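PDB 6PXA: chloramphenicol acetyltransferase from Aliivibrio fischeri, which probably transfers an acetyl group from acetyl-CoA to the 3-hydroxyl of chloramphenicol, and binds taurocholic acid in this crystal. Local coordinates for residues Y33-H38 with I79-A83; L179-L183 with I208-E212; M137-H141 with T155-A159; K21-I25 with V47-D53. All coordinates share one frame; numbering follows the deposited sequence.

Contact 1. Residues Y33-H38 with I79-A83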
loop_
_atom_site.group_PDB
_atom_site.type_symbol
_atom_site.label_atom_id
_atom_site.label_comp_id
_atom_site.label_asym_id
_atom_site.label_seq_id
_atom_site.Cartn_x
_atom_site.Cartn_y
_atom_site.Cartn_z
ATOM N N TYR B 33 -19.543 -2.067 -0.729
ATOM C CA TYR B 33 -18.216 -1.496 -0.940
ATOM C C TYR B 33 -18.332 0.019 -0.847
ATOM O O TYR B 33 -19.128 0.628 -1.571
ATOM C CB TYR B 33 -17.660 -1.921 -2.308
ATOM C CG TYR B 33 -16.332 -1.295 -2.723
ATOM C CD1 TYR B 33 -15.205 -1.414 -1.921
ATOM C CD2 TYR B 33 -16.201 -0.614 -3.933
ATOM C CE1 TYR B 33 -13.970 -0.856 -2.302
ATOM C CE2 TYR B 33 -14.960 -0.045 -4.315
ATOM C CZ TYR B 33 -13.854 -0.178 -3.480
ATOM O OH TYR B 33 -12.613 0.365 -3.809
ATOM N N SER B 34 -17.530 0.626 0.021
ATOM C CA SER B 34 -17.476 2.086 0.171
ATOM C C SER B 34 -16.157 2.549 -0.441
ATOM O O SER B 34 -15.143 2.660 0.254
ATOM C CB SER B 34 -17.592 2.502 1.634
ATOM O OG SER B 34 -16.676 1.771 2.437
ATOM N N GLY B 35 -16.194 2.869 -1.740
ATOM C CA GLY B 35 -14.966 2.941 -2.505
ATOM C C GLY B 35 -14.601 4.328 -2.980
ATOM O O GLY B 35 -13.806 4.454 -3.912
ATOM N N PHE B 36 -15.148 5.370 -2.328
ATOM C CA PHE B 36 -14.950 6.741 -2.791
ATOM C C PHE B 36 -13.480 7.070 -3.039
ATOM O O PHE B 36 -13.140 7.691 -4.050
ATOM C CB PHE B 36 -15.530 7.739 -1.780
ATOM C CG PHE B 36 -15.227 9.183 -2.110
ATOM C CD1 PHE B 36 -15.958 9.858 -3.082
ATOM C CD2 PHE B 36 -14.205 9.870 -1.455
ATOM C CE1 PHE B 36 -15.677 11.211 -3.389
ATOM C CE2 PHE B 36 -13.923 11.205 -1.769
ATOM C CZ PHE B 36 -14.663 11.868 -2.745
ATOM N N TYR B 37 -12.597 6.699 -2.121
ATOM C CA TYR B 37 -11.234 7.197 -2.260
ATOM C C TYR B 37 -10.437 6.478 -3.346
ATOM O O TYR B 37 -9.340 6.931 -3.681
ATOM C CB TYR B 37 -10.515 7.126 -0.906
ATOM C CG TYR B 37 -10.910 8.304 -0.010
ATOM C CD1 TYR B 37 -10.384 9.583 -0.230
ATOM C CD2 TYR B 37 -11.844 8.144 1.010
ATOM C CE1 TYR B 37 -10.776 10.680 0.586
ATOM C CE2 TYR B 37 -12.253 9.202 1.791
ATOM C CZ TYR B 37 -11.703 10.458 1.587
ATOM O OH TYR B 37 -12.119 11.479 2.382
ATOM N N HIS B 38 -10.962 5.407 -3.948
ATOM C CA HIS B 38 -10.250 4.775 -5.050
ATOM C C HIS B 38 -11.012 4.821 -6.369
ATOM O O HIS B 38 -10.633 4.125 -7.312
ATOM C CB HIS B 38 -9.855 3.357 -4.647
ATOM C CG HIS B 38 -8.919 3.331 -3.471
ATOM N ND1 HIS B 38 -9.339 3.597 -2.184
ATOM C CD2 HIS B 38 -7.577 3.153 -3.399
ATOM C CE1 HIS B 38 -8.302 3.548 -1.361
ATOM N NE2 HIS B 38 -7.217 3.304 -2.079
ATOM N N ILE B 79 -16.799 -3.652 3.249
ATOM C CA ILE B 79 -15.556 -3.625 2.480
ATOM C C ILE B 79 -15.147 -2.168 2.259
ATOM O O ILE B 79 -15.807 -1.429 1.515
ATOM C CB ILE B 79 -15.688 -4.385 1.154
ATOM C CG1 ILE B 79 -16.073 -5.849 1.431
ATOM C CG2 ILE B 79 -14.372 -4.292 0.387
ATOM C CD1 ILE B 79 -16.067 -6.724 0.187
ATOM N N ALA B 80 -14.030 -1.758 2.865
ATOM C CA ALA B 80 -13.622 -0.357 2.810
ATOM C C ALA B 80 -12.819 -0.038 1.547
ATOM O O ALA B 80 -12.380 -0.929 0.806
ATOM C CB ALA B 80 -12.814 0.025 4.058
ATOM N N SER B 81 -12.602 1.262 1.327
ATOM C CA SER B 81 -12.075 1.744 0.049
ATOM C C SER B 81 -10.708 1.133 -0.250
ATOM O O SER B 81 -9.866 0.975 0.641
ATOM C CB SER B 81 -11.977 3.265 0.065
ATOM O OG SER B 81 -11.790 3.798 -1.241
ATOM N N GLY B 82 -10.504 0.757 -1.510
ATOM C CA GLY B 82 -9.224 0.234 -1.941
ATOM C C GLY B 82 -8.891 -1.167 -1.481
ATOM O O GLY B 82 -7.804 -1.659 -1.803
ATOM N N ALA B 83 -9.763 -1.824 -0.729
ATOM C CA ALA B 83 -9.541 -3.229 -0.435
ATOM C C ALA B 83 -9.453 -4.022 -1.743
ATOM O O ALA B 83 -10.112 -3.701 -2.735
ATOM C CB ALA B 83 -10.655 -3.760 0.470
HETATM O O HOH W 1 -10.517 -1.523 -4.159
HETATM O O HOH W 2 -13.885 3.500 2.898
#
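Two neighbouring parallel strands of the left-handed beta-helix, 32-34 and 78-80, meet here through Tyr33 and Ile79, and the chain then turns so that His38 comes back against Ser81 and Gly82. Ser34 N gives a nearly straight hydrogen bond to Ile79 O (3.1 Å, 168° at the hydrogen). Tyr33 and Ile79 put their side chains on the same side of the sheet. Their side chains cross at about a right angle, and Tyr33 CD1 rests on Ile79 CG2 at 3.8 Å. With CG anti to the backbone N (chi1 175°), the tyrosine ring runs on along residues 79-83. Ala80 O and Gly82 N lie at its edge. Gly82 N donates to Tyr33 OH at 3.1 Å. The same hydroxyl takes a second bond from a water that also donates to Ala83 O, so the phenol oxygen is bonded directly to Gly82 and, through the water, to Ala83. Such turns at the ends of short strands are characteristic of the coils of hexapeptide-repeat transferases. Here residues 80-83 form a type II turn, and Gly82 carries the positive phi. Its CA sits over the centre of the His38 ring, 3.3 Å from the centroid, in a CH-pi contact. At the edge of that ring, in its plane, His38 ND1 and Ser81 OG share a short hydrogen bond of 2.6 Å. On the far side of the imidazole, NE2 bonds to Glu133, which would favour a fixed ring orientation. Ser34 also touches taurocholic acid. Tyr37 turns its hydroxyl to the backbone N of Tyr49 in the second subunit.

Contact 2. Residues L179-L183 with I208-E212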
loop_
_atom_site.group_PDB
_atom_site.type_symbol
_atom_site.label_atom_id
_atom_site.label_comp_id
_atom_site.label_asym_id
_atom_site.label_seq_id
_atom_site.Cartn_x
_atom_site.Cartn_y
_atom_site.Cartn_z
ATOM N N LEU B 179 -18.310 -17.965 23.433
ATOM C CA LEU B 179 -19.271 -17.086 22.778
ATOM C C LEU B 179 -19.101 -17.080 21.266
ATOM O O LEU B 179 -20.091 -16.982 20.532
ATOM C CB LEU B 179 -19.124 -15.666 23.316
ATOM C CG LEU B 179 -19.296 -15.517 24.829
ATOM C CD1 LEU B 179 -19.070 -14.074 25.217
ATOM C CD2 LEU B 179 -20.671 -15.994 25.298
ATOM N N ILE B 180 -17.852 -17.115 20.783
ATOM C CA ILE B 180 -17.610 -17.325 19.359
ATOM C C ILE B 180 -18.334 -18.575 18.884
ATOM O O ILE B 180 -19.053 -18.557 17.877
ATOM C CB ILE B 180 -16.103 -17.425 19.071
ATOM C CG1 ILE B 180 -15.407 -16.087 19.295
ATOM C CG2 ILE B 180 -15.855 -17.904 17.641
ATOM C CD1 ILE B 180 -13.960 -16.109 18.854
ATOM N N GLN B 181 -18.137 -19.688 19.595
ATOM C CA GLN B 181 -18.786 -20.936 19.212
ATOM C C GLN B 181 -20.296 -20.768 19.153
ATOM O O GLN B 181 -20.961 -21.354 18.292
ATOM C CB GLN B 181 -18.412 -22.043 20.194
ATOM C CG GLN B 181 -17.686 -23.204 19.555
ATOM C CD GLN B 181 -18.177 -24.538 20.082
ATOM O OE1 GLN B 181 -18.893 -25.267 19.391
ATOM N NE2 GLN B 181 -17.806 -24.863 21.316
ATOM N N THR B 182 -20.845 -19.953 20.055
ATOM C CA THR B 182 -22.283 -19.721 20.091
ATOM C C THR B 182 -22.749 -18.991 18.838
ATOM O O THR B 182 -23.711 -19.408 18.180
ATOM C CB THR B 182 -22.638 -18.933 21.354
ATOM O OG1 THR B 182 -22.529 -19.802 22.487
ATOM C CG2 THR B 182 -24.048 -18.381 21.270
ATOM N N LEU B 183 -22.058 -17.911 18.476
ATOM C CA LEU B 183 -22.430 -17.164 17.280
ATOM C C LEU B 183 -22.347 -18.033 16.028
ATOM O O LEU B 183 -23.089 -17.807 15.066
ATOM C CB LEU B 183 -21.530 -15.922 17.153
ATOM C CG LEU B 183 -21.646 -14.897 18.287
ATOM C CD1 LEU B 183 -20.658 -13.700 18.096
ATOM C CD2 LEU B 183 -23.059 -14.387 18.367
ATOM N N ILE B 208 -24.114 -11.336 23.598
ATOM C CA ILE B 208 -24.274 -12.556 22.801
ATOM C C ILE B 208 -25.278 -13.509 23.447
ATOM O O ILE B 208 -26.062 -14.169 22.750
ATOM C CB ILE B 208 -22.903 -13.226 22.595
ATOM C CG1 ILE B 208 -22.036 -12.359 21.669
ATOM C CG2 ILE B 208 -23.054 -14.647 22.069
ATOM C CD1 ILE B 208 -20.610 -12.799 21.599
ATOM N N GLU B 209 -25.280 -13.591 24.785
ATOM C CA GLU B 209 -26.158 -14.536 25.470
ATOM C C GLU B 209 -27.627 -14.156 25.316
ATOM O O GLU B 209 -28.488 -15.036 25.186
ATOM C CB GLU B 209 -25.780 -14.632 26.944
ATOM C CG GLU B 209 -24.457 -15.315 27.177
ATOM C CD GLU B 209 -24.199 -15.575 28.642
ATOM O OE1 GLU B 209 -25.012 -15.126 29.479
ATOM O OE2 GLU B 209 -23.187 -16.230 28.960
ATOM N N GLU B 210 -27.935 -12.856 25.346
ATOM C CA GLU B 210 -29.271 -12.407 24.965
ATOM C C GLU B 210 -29.602 -12.857 23.548
ATOM O O GLU B 210 -30.690 -13.384 23.283
ATOM C CB GLU B 210 -29.379 -10.884 25.071
ATOM C CG GLU B 210 -29.735 -10.336 26.427
ATOM C CD GLU B 210 -29.964 -8.827 26.391
ATOM O OE1 GLU B 210 -29.006 -8.057 26.621
ATOM O OE2 GLU B 210 -31.110 -8.407 26.126
ATOM N N LEU B 211 -28.664 -12.668 22.621
ATOM C CA LEU B 211 -28.902 -13.116 21.255
ATOM C C LEU B 211 -29.193 -14.615 21.213
ATOM O O LEU B 211 -30.106 -15.060 20.502
ATOM C CB LEU B 211 -27.703 -12.767 20.374
ATOM C CG LEU B 211 -28.013 -12.869 18.879
ATOM C CD1 LEU B 211 -29.020 -11.813 18.486
ATOM C CD2 LEU B 211 -26.758 -12.762 18.003
ATOM N N GLU B 212 -28.441 -15.403 21.988
ATOM C CA GLU B 212 -28.626 -16.850 21.992
ATOM C C GLU B 212 -29.988 -17.230 22.555
ATOM O O GLU B 212 -30.596 -18.207 22.104
ATOM C CB GLU B 212 -27.508 -17.518 22.795
ATOM C CG GLU B 212 -27.552 -19.030 22.794
ATOM C CD GLU B 212 -26.675 -19.654 23.866
ATOM O OE1 GLU B 212 -26.310 -18.961 24.838
ATOM O OE2 GLU B 212 -26.365 -20.855 23.745
#
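Ile208 CG1 stands anti to its carbonyl carbon (chi1 -69°) and chi2 is extended at 170°, which sends CD1 between Leu179 and Leu183. The two methyls of Leu183 meet different branches of Ile208. Leu183 CD1 lies 3.6 Å from Ile208 CD1. Leu183 CD2 lies 3.7 Å from Ile208 CG2. The two side chains cross at about a right angle. Ile208 CD1 also packs on Leu179 CB at 3.7 Å, near the base of that leucine. Ile208 CG2, besides Leu183 CD2, meets Thr182 CG2 at 3.9 Å.

One turn further on, Thr182 CG2 touches the aliphatic part of Glu212, with CG at 3.9 Å. No hydrogen bond joins the two segments. Thr182 OG1 instead bonds to the backbone O of Asn178, one turn back in its own helix. Leu211 adds a looser contact, its CD2 4.1 Å from Leu183 CD2. The apolar groups therefore carry the contact, while Glu209 lies at its exposed margin.

Ile208 and Leu211 also pack on Ile98 of the second subunit. Helix 208-219 also carries Glu210, which has been seen to bind magnesium in a crystal of this protein; none is bound to this chain. The axes of the short helical segments pass 10.2 Å apart at 34°, with like directions. This is plain apolar helix-helix packing in the C-terminal helical region that follows the beta-helix.

Contact 3. Residues M137-H141 with T155-A159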
loop_
_atom_site.group_PDB
_atom_site.type_symbol
_atom_site.label_atom_id
_atom_site.label_comp_id
_atom_site.label_asym_id
_atom_site.label_seq_id
_atom_site.Cartn_x
_atom_site.Cartn_y
_atom_site.Cartn_z
ATOM N N MET B 137 -4.946 -12.207 -0.677
ATOM C CA MET B 137 -4.226 -12.971 -1.694
ATOM C C MET B 137 -5.025 -14.208 -2.110
ATOM O O MET B 137 -6.004 -14.573 -1.453
ATOM C CB MET B 137 -2.842 -13.338 -1.166
ATOM C CG MET B 137 -1.942 -12.134 -0.804
ATOM S SD MET B 137 -1.495 -11.100 -2.178
ATOM C CE MET B 137 -2.876 -10.150 -2.319
ATOM N N PRO B 138 -4.651 -14.868 -3.227
ATOM C CA PRO B 138 -5.495 -15.963 -3.750
ATOM C C PRO B 138 -5.637 -17.119 -2.782
ATOM O O PRO B 138 -4.716 -17.454 -2.035
ATOM C CB PRO B 138 -4.763 -16.413 -5.024
ATOM C CG PRO B 138 -3.901 -15.185 -5.434
ATOM C CD PRO B 138 -3.504 -14.574 -4.118
ATOM N N GLY B 139 -6.824 -17.734 -2.809
ATOM C CA GLY B 139 -7.093 -18.964 -2.106
ATOM C C GLY B 139 -7.407 -18.854 -0.629
ATOM O O GLY B 139 -7.658 -19.882 -0.010
ATOM N N VAL B 140 -7.385 -17.645 -0.019
ATOM C CA VAL B 140 -7.595 -17.550 1.428
ATOM C C VAL B 140 -9.083 -17.651 1.779
ATOM O O VAL B 140 -9.976 -17.285 1.002
ATOM C CB VAL B 140 -6.984 -16.253 1.981
ATOM C CG1 VAL B 140 -5.482 -16.211 1.725
ATOM C CG2 VAL B 140 -7.637 -15.140 1.322
ATOM N N HIS B 141 -9.352 -18.159 2.975
ATOM C CA HIS B 141 -10.706 -18.196 3.528
ATOM C C HIS B 141 -10.728 -17.332 4.795
ATOM O O HIS B 141 -9.989 -17.600 5.745
ATOM C CB HIS B 141 -11.126 -19.652 3.798
ATOM C CG HIS B 141 -12.545 -19.830 4.252
ATOM N ND1 HIS B 141 -13.311 -18.805 4.773
ATOM C CD2 HIS B 141 -13.324 -20.940 4.303
ATOM C CE1 HIS B 141 -14.505 -19.272 5.105
ATOM N NE2 HIS B 141 -14.533 -20.565 4.835
ATOM N N THR B 155 -2.486 -13.642 3.609
ATOM C CA THR B 155 -2.065 -14.763 2.773
ATOM C C THR B 155 -2.416 -16.118 3.364
ATOM O O THR B 155 -2.178 -17.134 2.708
ATOM C CB THR B 155 -0.548 -14.734 2.527
ATOM O OG1 THR B 155 0.125 -14.858 3.779
ATOM C CG2 THR B 155 -0.124 -13.445 1.860
ATOM N N LYS B 156 -2.948 -16.159 4.579
ATOM C CA LYS B 156 -3.342 -17.378 5.262
ATOM C C LYS B 156 -4.819 -17.271 5.601
ATOM O O LYS B 156 -5.374 -16.168 5.631
ATOM C CB LYS B 156 -2.517 -17.562 6.536
ATOM C CG LYS B 156 -1.025 -17.400 6.317
ATOM C CD LYS B 156 -0.258 -17.769 7.577
ATOM C CE LYS B 156 1.246 -17.824 7.309
ATOM N NZ LYS B 156 1.988 -18.277 8.520
ATOM N N ASN B 157 -5.449 -18.415 5.872
ATOM C CA ASN B 157 -6.824 -18.410 6.369
ATOM C C ASN B 157 -6.936 -17.661 7.697
ATOM O O ASN B 157 -6.039 -17.705 8.542
ATOM C CB ASN B 157 -7.347 -19.846 6.550
ATOM C CG ASN B 157 -7.550 -20.546 5.237
ATOM O OD1 ASN B 157 -7.735 -19.893 4.204
ATOM N ND2 ASN B 157 -7.508 -21.876 5.253
ATOM N N VAL B 158 -8.076 -16.997 7.887
ATOM C CA VAL B 158 -8.357 -16.194 9.077
ATOM C C VAL B 158 -9.490 -16.865 9.846
ATOM O O VAL B 158 -10.582 -17.071 9.301
ATOM C CB VAL B 158 -8.705 -14.745 8.699
ATOM C CG1 VAL B 158 -9.155 -13.935 9.915
ATOM C CG2 VAL B 158 -7.500 -14.084 8.039
ATOM N N ALA B 159 -9.215 -17.235 11.105
ATOM C CA ALA B 159 -10.207 -17.895 11.934
ATOM C C ALA B 159 -11.377 -16.955 12.219
ATOM O O ALA B 159 -11.199 -15.742 12.271
ATOM C CB ALA B 159 -9.592 -18.356 13.257
#
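The backbones of His141 and Val158 are joined by a hydrogen bond from Val158 N to His141 O (2.9 Å), while residues 137-140 form a type II turn and neither segment forms a regular strand pair with the other. The second bond comes from a side chain. Asn157 OD1 accepts from His141 N at 2.7 Å, with the donor tilted 31° from the amide carbonyl plane. The first torsion of Asn157 puts CG beside its own backbone N (chi1 -69°), and this carries OD1 across to His141. His141 is gripped at both its N and its O. Asn157 OD1 also lies 3.4 Å from His141 CB.

Towards the turn, the contact is apolar. Val140 CG1 presses on the peptide that follows Thr155 and is 3.5 Å from Thr155 C. Met137 and Thr155 lie side by side and point the same way. Met137 CG and Thr155 CG2 are only 3.5 Å apart, tighter than usual for two carbons. The methionine chain bends at chi2 and chi3, and its end leads away. Met137 also packs on Ala150 of the third subunit. The hydroxyl of Thr155 is held by Asn168, which also accepts from Lys156 N.

These two loops leave the neighbouring strands 135-136 and 153-154 of successive coils of the beta-helix. The chemistry is mixed: His141 N is satisfied by a side-chain carbonyl, where a regular strand pair would use a backbone one. Polar bonds thus join the coils at one end, and close packing of a methyl and a methylene at the other.

Contact 4. Residues K21-I25 with V47-D53; sequences KNPNI and VRYLLGD
Ile25 meets Leu50 and Val47 along its longer branch. From CB this branch leads to CG1, set beside the backbone N (chi1 -53°), which lies against Leu50 CD2 at 3.4 Å, a tight pair of carbons. The extended second torsion then carries CD1 onward to Val47, where it faces CG1 at 3.9 Å. Ile25 and Val47 meet tip to tip, whereas Ile25 and Leu50 pass at a slant.

The polar half lies at the turn 50-53. Asn24 CB rests on Leu50 CD2, and its ND2 donates to Leu51 O at 2.9 Å. That oxygen lies in the amide plane of Asn24. Asn22 OD1 accepts from Asn24 N at 2.8 Å, an Asx turn inside the type I turn 22-25. Asn22 ND2 leans over the Gly52-Asp53 peptide and is 3.4 Å from Gly52 C. Gly52 has a positive phi in its type II turn, and its lack of a side chain leaves room for the asparagine.

Helix 42-46 is close by: Glu43 accepts from the backbone N of both Lys21 and Asn22. Trp60 of helix 57-60 packs on Pro23, Asn24 and Leu51. Asp53 is bonded to Thr56 and to Trp10 of the third subunit. Leu71 touches both Ile25 and Val47, so the contact joins the start of strand 25-27 to strand 47-48 and the turn after it, with strand 71-73 and helices 42-46 and 57-60 around it.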
loop_
_atom_site.group_PDB
_atom_site.type_symbol
_atom_site.label_atom_id
_atom_site.label_comp_id
_atom_site.label_asym_id
_atom_site.label_seq_id
_atom_site.Cartn_x
_atom_site.Cartn_y
_atom_site.Cartn_z
ATOM N N LYS B 21 -21.740 -8.297 -11.567
ATOM C CA LYS B 21 -22.165 -8.991 -12.770
ATOM C C LYS B 21 -21.257 -10.136 -13.189
ATOM O O LYS B 21 -21.703 -11.004 -13.950
ATOM C CB LYS B 21 -22.284 -7.999 -13.939
ATOM C CG LYS B 21 -23.304 -6.888 -13.691
ATOM C CD LYS B 21 -23.973 -6.493 -15.000
ATOM C CE LYS B 21 -25.163 -5.575 -14.792
ATOM N NZ LYS B 21 -26.008 -5.503 -16.030
ATOM N N ASN B 22 -20.030 -10.185 -12.708
ATOM C CA ASN B 22 -19.119 -11.243 -13.095
ATOM C C ASN B 22 -19.676 -12.585 -12.639
ATOM O O ASN B 22 -19.885 -12.781 -11.434
ATOM C CB ASN B 22 -17.741 -11.006 -12.483
ATOM C CG ASN B 22 -16.669 -11.898 -13.074
ATOM O OD1 ASN B 22 -16.942 -13.027 -13.486
ATOM N ND2 ASN B 22 -15.437 -11.397 -13.112
ATOM N N PRO B 23 -19.899 -13.537 -13.549
ATOM C CA PRO B 23 -20.400 -14.851 -13.118
ATOM C C PRO B 23 -19.461 -15.549 -12.152
ATOM O O PRO B 23 -19.869 -16.516 -11.490
ATOM C CB PRO B 23 -20.543 -15.632 -14.440
ATOM C CG PRO B 23 -19.668 -14.930 -15.420
ATOM C CD PRO B 23 -19.671 -13.474 -15.005
ATOM N N ASN B 24 -18.227 -15.081 -12.031
ATOM C CA ASN B 24 -17.266 -15.734 -11.168
ATOM C C ASN B 24 -17.203 -15.090 -9.794
ATOM O O ASN B 24 -16.385 -15.508 -8.963
ATOM C CB ASN B 24 -15.896 -15.760 -11.843
ATOM C CG ASN B 24 -15.835 -16.752 -12.973
ATOM O OD1 ASN B 24 -16.311 -17.883 -12.843
ATOM N ND2 ASN B 24 -15.295 -16.328 -14.117
ATOM N N ILE B 25 -18.096 -14.141 -9.512
ATOM C CA ILE B 25 -18.224 -13.547 -8.184
ATOM C C ILE B 25 -19.599 -13.879 -7.627
ATOM O O ILE B 25 -20.601 -13.848 -8.349
ATOM C CB ILE B 25 -18.013 -12.022 -8.180
ATOM C CG1 ILE B 25 -16.704 -11.651 -8.836
ATOM C CG2 ILE B 25 -17.951 -11.527 -6.745
ATOM C CD1 ILE B 25 -16.453 -10.117 -8.911
ATOM N N VAL B 47 -11.646 -6.137 -7.228
ATOM C CA VAL B 47 -11.511 -7.541 -7.603
ATOM C C VAL B 47 -10.612 -7.605 -8.820
ATOM O O VAL B 47 -10.954 -7.072 -9.881
ATOM C CB VAL B 47 -12.875 -8.186 -7.879
ATOM C CG1 VAL B 47 -12.695 -9.675 -8.186
ATOM C CG2 VAL B 47 -13.777 -7.993 -6.681
ATOM N N ARG B 48 -9.447 -8.222 -8.672
ATOM C CA ARG B 48 -8.421 -8.092 -9.697
ATOM C C ARG B 48 -8.038 -9.444 -10.267
ATOM O O ARG B 48 -7.878 -10.425 -9.528
ATOM C CB ARG B 48 -7.162 -7.377 -9.156
ATOM C CG ARG B 48 -7.477 -6.050 -8.520
ATOM C CD ARG B 48 -6.215 -5.258 -8.204
ATOM N NE ARG B 48 -6.524 -3.931 -7.680
ATOM C CZ ARG B 48 -5.596 -3.065 -7.285
ATOM N NH1 ARG B 48 -4.316 -3.400 -7.380
ATOM N NH2 ARG B 48 -5.954 -1.873 -6.823
ATOM N N TYR B 49 -7.884 -9.459 -11.593
ATOM C CA TYR B 49 -7.407 -10.596 -12.375
ATOM C C TYR B 49 -8.421 -11.726 -12.406
ATOM O O TYR B 49 -8.040 -12.883 -12.558
ATOM C CB TYR B 49 -6.055 -11.117 -11.871
ATOM C CG TYR B 49 -5.025 -10.013 -11.707
ATOM C CD1 TYR B 49 -4.398 -9.454 -12.816
ATOM C CD2 TYR B 49 -4.687 -9.527 -10.436
ATOM C CE1 TYR B 49 -3.441 -8.452 -12.684
ATOM C CE2 TYR B 49 -3.703 -8.506 -10.297
ATOM C CZ TYR B 49 -3.109 -7.968 -11.414
ATOM O OH TYR B 49 -2.155 -6.955 -11.277
ATOM N N LEU B 50 -9.707 -11.396 -12.281
ATOM C CA LEU B 50 -10.795 -12.386 -12.361
ATOM C C LEU B 50 -11.372 -12.424 -13.778
ATOM O O LEU B 50 -12.095 -11.507 -14.192
ATOM C CB LEU B 50 -11.880 -12.054 -11.340
ATOM C CG LEU B 50 -12.892 -13.188 -11.173
ATOM C CD1 LEU B 50 -12.161 -14.459 -10.841
ATOM C CD2 LEU B 50 -13.808 -12.846 -10.056
ATOM N N LEU B 51 -11.063 -13.497 -14.518
ATOM C CA LEU B 51 -11.614 -13.657 -15.861
ATOM C C LEU B 51 -13.127 -13.477 -15.855
ATOM O O LEU B 51 -13.833 -13.971 -14.974
ATOM C CB LEU B 51 -11.256 -15.042 -16.438
ATOM C CG LEU B 51 -9.789 -15.232 -16.876
ATOM C CD1 LEU B 51 -9.538 -16.646 -17.381
ATOM C CD2 LEU B 51 -9.423 -14.222 -17.965
ATOM N N GLY B 52 -13.627 -12.750 -16.843
ATOM C CA GLY B 52 -15.045 -12.503 -16.959
ATOM C C GLY B 52 -15.450 -11.122 -16.519
ATOM O O GLY B 52 -16.625 -10.764 -16.646
ATOM N N ASP B 53 -14.504 -10.330 -16.026
ATOM C CA ASP B 53 -14.779 -8.946 -15.698
ATOM C C ASP B 53 -14.875 -8.167 -17.002
ATOM O O ASP B 53 -14.847 -8.735 -18.099
ATOM C CB ASP B 53 -13.709 -8.405 -14.749
ATOM C CG ASP B 53 -12.290 -8.491 -15.331
ATOM O OD1 ASP B 53 -12.119 -8.884 -16.518
ATOM O OD2 ASP B 53 -11.337 -8.130 -14.590
#

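From the N terminus, residues 21-25 come first, then 33-38. Residues 47-53 next return to 21-25 and close contact 4, which joins the loop before strand 25-27 to strand 47-48 and its turn. Contact 1 closes later, when residues 79-83 reach 33-38, and joins neighbouring strands 32-34 and 78-80 of the seven-stranded sheet. These two contacts cross along the chain; their centres are about 17 Å apart. Contact 3 then closes about one coil of the beta-helix. Contact 2 is last and pairs helices 177-186 and 208-219. Contacts 1 and 4 each precede 3 and 2 in series, and none nest. Contacts 2 and 4 lie on opposite sides of the chain's centre.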